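Local coordinates for protein triosephosphate isomerase (Toxoplasma gondii, PDB 5UPR) that probably catalyses the interconversion of D-glyceraldehyde 3-phosphate and dihydroxyacetone phosphate, as a homodimeric TIM-barrel enzyme of glycolysis and gluconeogenesis, at residues Pro166-Trp171 / Pro212-Ala217; Val67-Ser72 / Lys88-Lys93; Thr141-Glu144 / Gly148-Gln151. All blocks are in the same frame, centred on the assembly; numbering follows the deposited sequence. Where two conformers were deposited one is given.

Interaction 1 (Pro166-Trp171 / Pro212-Ala217)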
# COMPACT_ATOMS: atom_id res chain seq x y z
N PRO A 166 -6.82 13.13 -20.98
CA PRO A 166 -7.57 13.55 -22.15
C PRO A 166 -7.03 12.97 -23.49
O PRO A 166 -7.71 13.07 -24.48
CB PRO A 166 -7.44 15.08 -22.13
CG PRO A 166 -6.12 15.35 -21.40
CD PRO A 166 -6.08 14.24 -20.36
N GLU A 167 -5.83 12.44 -23.52
CA GLU A 167 -5.30 11.87 -24.77
C GLU A 167 -5.83 10.48 -25.00
O GLU A 167 -5.61 9.59 -24.16
CB GLU A 167 -3.77 11.80 -24.75
CG GLU A 167 -3.13 12.25 -26.04
CD GLU A 167 -1.85 11.49 -26.38
OE1 GLU A 167 -1.36 10.64 -25.57
OE2 GLU A 167 -1.40 11.78 -27.51
N ALA A 168 -6.42 10.29 -26.16
CA ALA A 168 -7.07 9.00 -26.49
C ALA A 168 -6.05 7.85 -26.57
O ALA A 168 -6.37 6.73 -26.19
CB ALA A 168 -7.87 9.10 -27.81
N ASP A 169 -4.83 8.13 -27.04
CA ASP A 169 -3.84 7.06 -27.20
C ASP A 169 -3.51 6.37 -25.85
O ASP A 169 -3.21 5.17 -25.85
CB ASP A 169 -2.50 7.60 -27.77
CG ASP A 169 -1.48 6.46 -28.06
OD1 ASP A 169 -1.86 5.54 -28.86
OD2 ASP A 169 -0.35 6.43 -27.45
N ALA A 170 -3.55 7.12 -24.74
CA ALA A 170 -3.19 6.56 -23.45
C ALA A 170 -4.15 5.43 -23.01
O ALA A 170 -3.75 4.49 -22.28
CB ALA A 170 -3.10 7.68 -22.40
N TRP A 171 -5.41 5.55 -23.47
CA TRP A 171 -6.45 4.62 -23.12
C TRP A 171 -6.23 3.20 -23.69
O TRP A 171 -6.95 2.26 -23.26
CB TRP A 171 -7.83 5.15 -23.56
CG TRP A 171 -8.30 6.25 -22.67
CD1 TRP A 171 -7.80 7.49 -22.61
CD2 TRP A 171 -9.36 6.19 -21.72
NE1 TRP A 171 -8.48 8.21 -21.67
CE2 TRP A 171 -9.45 7.44 -21.11
CE3 TRP A 171 -10.22 5.18 -21.31
CZ2 TRP A 171 -10.37 7.74 -20.12
CZ3 TRP A 171 -11.19 5.47 -20.36
CH2 TRP A 171 -11.22 6.73 -19.72
N PRO A 212 -14.65 6.37 -31.00
CA PRO A 212 -15.06 5.00 -31.43
C PRO A 212 -13.94 3.94 -31.42
O PRO A 212 -14.20 2.77 -31.06
CB PRO A 212 -15.59 5.23 -32.87
CG PRO A 212 -15.99 6.69 -32.90
CD PRO A 212 -15.05 7.43 -31.98
N LYS A 213 -12.71 4.31 -31.75
CA LYS A 213 -11.63 3.32 -31.72
C LYS A 213 -11.35 2.81 -30.29
O LYS A 213 -11.17 1.61 -30.09
CB LYS A 213 -10.35 3.97 -32.24
CG LYS A 213 -9.06 3.13 -32.16
CD LYS A 213 -7.92 4.02 -32.66
CE LYS A 213 -6.61 3.91 -31.91
NZ LYS A 213 -5.74 2.87 -32.46
N VAL A 214 -11.31 3.73 -29.32
CA VAL A 214 -11.09 3.37 -27.94
C VAL A 214 -12.26 2.50 -27.47
O VAL A 214 -12.05 1.50 -26.76
CB VAL A 214 -10.88 4.58 -27.05
CG1 VAL A 214 -10.94 4.20 -25.56
CG2 VAL A 214 -9.48 5.18 -27.37
N ALA A 215 -13.49 2.86 -27.90
CA ALA A 215 -14.66 2.07 -27.52
C ALA A 215 -14.57 0.62 -27.98
O ALA A 215 -14.89 -0.28 -27.24
CB ALA A 215 -15.92 2.72 -28.03
N GLU A 216 -14.14 0.41 -29.22
CA GLU A 216 -14.05 -0.94 -29.78
C GLU A 216 -12.92 -1.77 -29.20
O GLU A 216 -13.05 -2.98 -29.12
CB GLU A 216 -13.92 -0.90 -31.30
CG GLU A 216 -15.20 -0.44 -31.99
CD GLU A 216 -16.47 -1.19 -31.56
OE1 GLU A 216 -16.80 -2.24 -32.16
OE2 GLU A 216 -17.16 -0.70 -30.64
N ALA A 217 -11.81 -1.14 -28.80
CA ALA A 217 -10.65 -1.87 -28.33
C ALA A 217 -10.65 -2.13 -26.82
O ALA A 217 -10.01 -3.09 -26.36
CB ALA A 217 -9.39 -1.16 -28.73
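Val214 pushes both of its methyl groups from helix 212-217 into the angle between Ala168 and Trp171, and the fork of this one side chain carries the contact. CG1 lies against CB of Trp171 at 3.8 Å. The other branch, CG2, goes mainly to Ala168: it rests 3.7 Å from O of Ala168 and lies 4.3 Å from CB of the same alanine. It also stands 4.2 Å from CB of Trp171, so with CG1 anti to the backbone N (chi1 168°) both methyls flank that carbon. The tryptophan meets the valine at the root of its side chain. Its CB points to the helix while the indole swings off, CG lying beside the backbone N (chi1 -74°), and CG1 of Val214 stands obliquely to the ring.

The indole is fixed from its own side of the contact. Its NE1 is hydrogen-bonded to O of Val165, and O of Glu167 lies in the ring plane at its edge, 3.4 Å from CD1 of Trp171. The short 3-10 turn brings the two contact residues together, since N of Trp171 donates to O of Ala168 at 3.1 Å. That carbonyl thus has a polar partner in addition to the methyl that touches it. Farther out, OD1 of Asp169 and NZ of Lys213 stand 5.9 Å apart, opposite charges too distant to form a salt bridge.

The contact joins the turn just ahead of strand 174-178 to helix 212-217. Trp171 continues onto Trp205 and Leu206 of helix 192-209, and Ala170 packs on Leu128 of helix 117-129. The turn is thereby wedged among three helices: 117-129, 192-209 and 212-217.

Interaction 2 (Val67-Ser72 / Lys88-Lys93)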
# COMPACT_ATOMS: atom_id res chain seq x y z
N VAL A 67 1.31 -10.35 -13.54
CA VAL A 67 1.07 -9.94 -12.14
C VAL A 67 0.65 -8.48 -12.09
O VAL A 67 1.01 -7.68 -12.96
CB VAL A 67 2.24 -10.22 -11.21
CG1 VAL A 67 2.68 -11.66 -11.36
CG2 VAL A 67 3.43 -9.34 -11.57
N ALA A 68 -0.10 -8.13 -11.06
CA ALA A 68 -0.56 -6.77 -10.78
C ALA A 68 -0.38 -6.37 -9.33
O ALA A 68 -0.49 -7.22 -8.45
CB ALA A 68 -2.03 -6.63 -11.10
N ALA A 69 -0.21 -5.07 -9.07
CA ALA A 69 -0.41 -4.58 -7.73
C ALA A 69 -1.88 -4.20 -7.57
O ALA A 69 -2.54 -3.85 -8.55
CB ALA A 69 0.51 -3.35 -7.47
N GLN A 70 -2.36 -4.17 -6.32
CA GLN A 70 -3.75 -3.82 -5.97
C GLN A 70 -4.04 -2.31 -5.85
O GLN A 70 -5.21 -1.95 -5.58
CB GLN A 70 -4.14 -4.52 -4.65
CG GLN A 70 -4.24 -6.05 -4.75
CD GLN A 70 -4.56 -6.73 -3.41
OE1 GLN A 70 -5.07 -6.06 -2.46
NE2 GLN A 70 -4.30 -8.05 -3.33
N ASP A 71 -2.99 -1.47 -6.00
CA ASP A 71 -3.12 -0.01 -5.88
C ASP A 71 -1.80 0.53 -6.38
O ASP A 71 -0.83 -0.22 -6.54
CB ASP A 71 -3.32 0.41 -4.42
CG ASP A 71 -3.62 1.91 -4.21
OD1 ASP A 71 -4.14 2.62 -5.09
OD2 ASP A 71 -3.26 2.38 -3.09
N SER A 72 -1.80 1.84 -6.66
CA SER A 72 -0.60 2.55 -7.13
C SER A 72 -0.73 4.02 -6.70
O SER A 72 -1.83 4.53 -6.71
CB SER A 72 -0.67 2.42 -8.65
OG SER A 72 0.50 2.84 -9.15
N LYS A 88 6.18 4.31 -10.93
CA LYS A 88 7.55 4.17 -11.49
C LYS A 88 8.23 2.99 -10.80
O LYS A 88 8.88 2.19 -11.47
CB LYS A 88 8.31 5.46 -11.27
CG LYS A 88 9.72 5.49 -11.85
CD LYS A 88 10.28 6.90 -11.65
CE LYS A 88 11.75 6.96 -11.78
NZ LYS A 88 12.12 7.11 -13.17
N MSE A 89 8.09 2.87 -9.48
CA MSE A 89 8.68 1.74 -8.74
C MSE A 89 8.12 0.41 -9.23
O MSE A 89 8.87 -0.58 -9.42
CB MSE A 89 8.37 1.93 -7.24
CG MSE A 89 8.97 0.81 -6.42
SE MSE A 89 8.46 0.94 -4.56
CE MSE A 89 9.69 2.37 -4.02
N ILE A 90 6.79 0.39 -9.39
CA ILE A 90 6.07 -0.83 -9.75
C ILE A 90 6.57 -1.26 -11.16
O ILE A 90 6.94 -2.39 -11.38
CB ILE A 90 4.54 -0.60 -9.68
CG1 ILE A 90 4.10 -0.50 -8.20
CG2 ILE A 90 3.76 -1.73 -10.33
CD1 ILE A 90 2.73 0.13 -8.02
N LYS A 91 6.62 -0.31 -12.09
CA LYS A 91 7.07 -0.63 -13.44
C LYS A 91 8.53 -1.12 -13.48
O LYS A 91 8.85 -2.08 -14.18
CB LYS A 91 6.92 0.62 -14.35
CG LYS A 91 7.40 0.44 -15.78
CD LYS A 91 6.50 -0.54 -16.49
CE LYS A 91 6.98 -0.87 -17.91
NZ LYS A 91 5.82 -1.47 -18.57
N GLU A 92 9.42 -0.44 -12.76
CA GLU A 92 10.82 -0.84 -12.72
C GLU A 92 11.02 -2.20 -12.01
O GLU A 92 12.04 -2.86 -12.24
CB GLU A 92 11.63 0.24 -12.03
CG GLU A 92 13.12 0.03 -12.07
CD GLU A 92 13.98 1.32 -11.90
OE1 GLU A 92 13.53 2.44 -11.49
OE2 GLU A 92 15.22 1.19 -12.25
N LYS A 93 10.09 -2.64 -11.20
CA LYS A 93 10.12 -3.98 -10.63
C LYS A 93 9.49 -5.01 -11.62
O LYS A 93 9.29 -6.18 -11.26
CB LYS A 93 9.39 -3.95 -9.27
CG LYS A 93 9.33 -5.21 -8.44
CD LYS A 93 10.70 -5.76 -8.13
CE LYS A 93 10.66 -6.91 -7.10
NZ LYS A 93 11.88 -7.76 -7.25
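The carboxylate of Asp71 is held at both oxygens, OD1 by Lys123 and OD2 by Arg105, while the carbonyl O of the same residue faces CD1 of Ile90 at 3.9 Å. The two cations lie outside the contact, which is itself an apolar seam. The setting is a beta-alpha-beta unit of the TIM barrel: strand 65-69, helix 87-92 and strand 97-100, with the helix packed on the outside of the strands.

Within the seam a single isoleucine reaches across. CG1 of Ile90 is anti to the carbonyl carbon (chi1 -72°), and the chain runs on almost straight to CD1 (chi2 162°), which sends the terminal methyl over to the strand end. There it sits among three residues. Ala69, the last residue of the strand, offers CB at 4.2 Å from CD1 of Ile90, and its side chain points at the helix. Ser72 comes from the loop that follows, and O of Asp71 completes the trio. CA of Ala69 and CA of Ile90 are 7.8 Å apart. Ser72 also packs on Val98 and Leu100 of strand 97-100, and Ile90 on Ile95 in the loop just before that strand.

Both ends of the contact border the dimer interface. OE1 of Gln70 accepts a hydrogen bond from N of Gly83 of the second subunit, while NE2 of Gln70 is gripped twice within its own chain, by O of Ala47 and O of Lys17. Met89, present as selenomethionine, packs on Asn19 of the second subunit. As elsewhere in this family, interlocking loops hold the dimer together here. In the seam itself, the closest approach is that of OG of Ser72, 3.7 Å from the CD1 methyl of Ile90.

Interaction 3 (Thr141-Glu144 / Gly148-Gln151)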
# COMPACT_ATOMS: atom_id res chain seq x y z
N THR A 141 -23.88 2.28 -6.48
CA THR A 141 -24.40 1.74 -5.25
C THR A 141 -25.80 1.18 -5.51
O THR A 141 -26.43 1.43 -6.55
CB THR A 141 -24.53 2.84 -4.17
OG1 THR A 141 -25.49 3.82 -4.61
CG2 THR A 141 -23.16 3.55 -3.84
N LEU A 142 -26.29 0.41 -4.53
CA LEU A 142 -27.65 -0.13 -4.64
C LEU A 142 -28.66 1.02 -4.77
O LEU A 142 -29.58 0.93 -5.58
CB LEU A 142 -27.99 -0.97 -3.42
CG LEU A 142 -29.40 -1.56 -3.36
CD1 LEU A 142 -29.57 -2.58 -4.49
CD2 LEU A 142 -29.62 -2.11 -1.95
N GLU A 143 -28.52 2.05 -3.97
CA GLU A 143 -29.43 3.21 -4.02
C GLU A 143 -29.41 3.88 -5.38
O GLU A 143 -30.46 4.25 -5.90
CB GLU A 143 -29.10 4.23 -2.93
CG GLU A 143 -30.14 5.34 -2.85
CD GLU A 143 -29.95 6.54 -3.82
OE1 GLU A 143 -31.00 6.83 -4.43
OE2 GLU A 143 -28.84 7.17 -3.96
N GLU A 144 -28.21 4.07 -5.93
CA GLU A 144 -28.04 4.67 -7.27
C GLU A 144 -28.72 3.81 -8.34
O GLU A 144 -29.41 4.34 -9.20
CB GLU A 144 -26.56 4.91 -7.60
CG GLU A 144 -25.98 6.07 -6.82
CD GLU A 144 -24.48 6.08 -6.73
OE1 GLU A 144 -23.80 5.10 -7.18
OE2 GLU A 144 -23.90 7.02 -6.19
N GLY A 148 -32.52 4.79 -10.62
CA GLY A 148 -32.25 5.03 -12.05
C GLY A 148 -31.02 5.87 -12.40
O GLY A 148 -30.97 6.41 -13.49
N GLN A 149 -30.02 5.95 -11.52
CA GLN A 149 -28.86 6.85 -11.75
C GLN A 149 -27.58 6.20 -12.34
O GLN A 149 -26.53 6.85 -12.46
CB GLN A 149 -28.51 7.56 -10.43
CG GLN A 149 -29.54 8.57 -9.98
CD GLN A 149 -29.10 9.17 -8.67
OE1 GLN A 149 -28.33 10.12 -8.67
NE2 GLN A 149 -29.42 8.51 -7.58
N THR A 150 -27.65 4.90 -12.66
CA THR A 150 -26.39 4.13 -12.97
C THR A 150 -25.61 4.81 -14.11
O THR A 150 -24.42 5.06 -13.97
CB THR A 150 -26.72 2.70 -13.38
OG1 THR A 150 -27.39 2.04 -12.30
CG2 THR A 150 -25.47 1.93 -13.74
N GLN A 151 -26.28 5.15 -15.20
CA GLN A 151 -25.54 5.74 -16.34
C GLN A 151 -24.91 7.09 -15.98
O GLN A 151 -23.79 7.35 -16.36
CB GLN A 151 -26.46 5.81 -17.54
CG GLN A 151 -25.81 6.03 -18.87
CD GLN A 151 -25.73 7.51 -19.10
OE1 GLN A 151 -26.45 8.32 -18.45
NE2 GLN A 151 -24.86 7.90 -19.99
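Glu144 and Gln149 face each other where the chain leaves helix 142-146, their CA atoms 5.0 Å apart, and turns through Gly148, with positive phi, into helix 150-164. The bond that defines this turn runs from N of Gln149 to O of Glu144 at 2.9 Å. The donor lies somewhat off the carbonyl plane, with a C=O...N angle of 158°. Together with N of Gly148 reaching O of Arg145, it makes a Schellman motif with Gly148 as the C-prime residue. OG of Ser147 bonds to O of Glu143 and only weakly to O of Glu144.

The side chains work at both ends of the short helix. At its start Thr141 and Glu144 form a capping box: OG1 of Thr141 accepts from N of Glu144 at 3.0 Å, and OE1 of Glu144 accepts from N of Thr141 at 2.9 Å. The second donor approaches from above the carboxylate plane, 41° out of it. At the far end, Gln149 lays its extended side chain back over the turn. CB of Gln149 lies 3.6 Å from O of Glu144, and NE2 of Gln149 stands 3.9 Å from both OE1 and OE2 of Glu143, amide and carboxylate planes turned 52° to each other. That separation is too long for a bond; NE2 is instead hydrogen-bonded to OG of Ser147. Next door, Leu142 touches Trp182, part of the loop that in this family folds over the bound substrate.

The chemistry implies a short helix closed at both ends by its immediate neighbours in sequence, Thr141 before it and Gly148 and Gln149 after it. Glu144 serves twice, its carboxylate capping the start and its carbonyl ending the last turn, and the nearby amide of Gln149 would probably add a mild electrostatic attraction for the carboxylate of Glu143.

Overall arrangement
From the N terminus, interaction 2 comes first, closing the loop of residues 73-87 between the third barrel strand and its helix. Interaction 3 follows with the tightest closure, only three residues between its segments, at the junction of helices 142-146 and 150-164. Helix 150-164 then leads to the turn of interaction 1, whose 40-residue excursion takes in strand 174-178 and helix 192-209 before helix 212-217 returns. The three are in series, neither nested nor crossed. Interactions 2 and 3 lie on opposite sides of the chain's centre, 32 Å apart between centres, so dimer-facing, surface and outer-layer parts of one barrel are each tied locally.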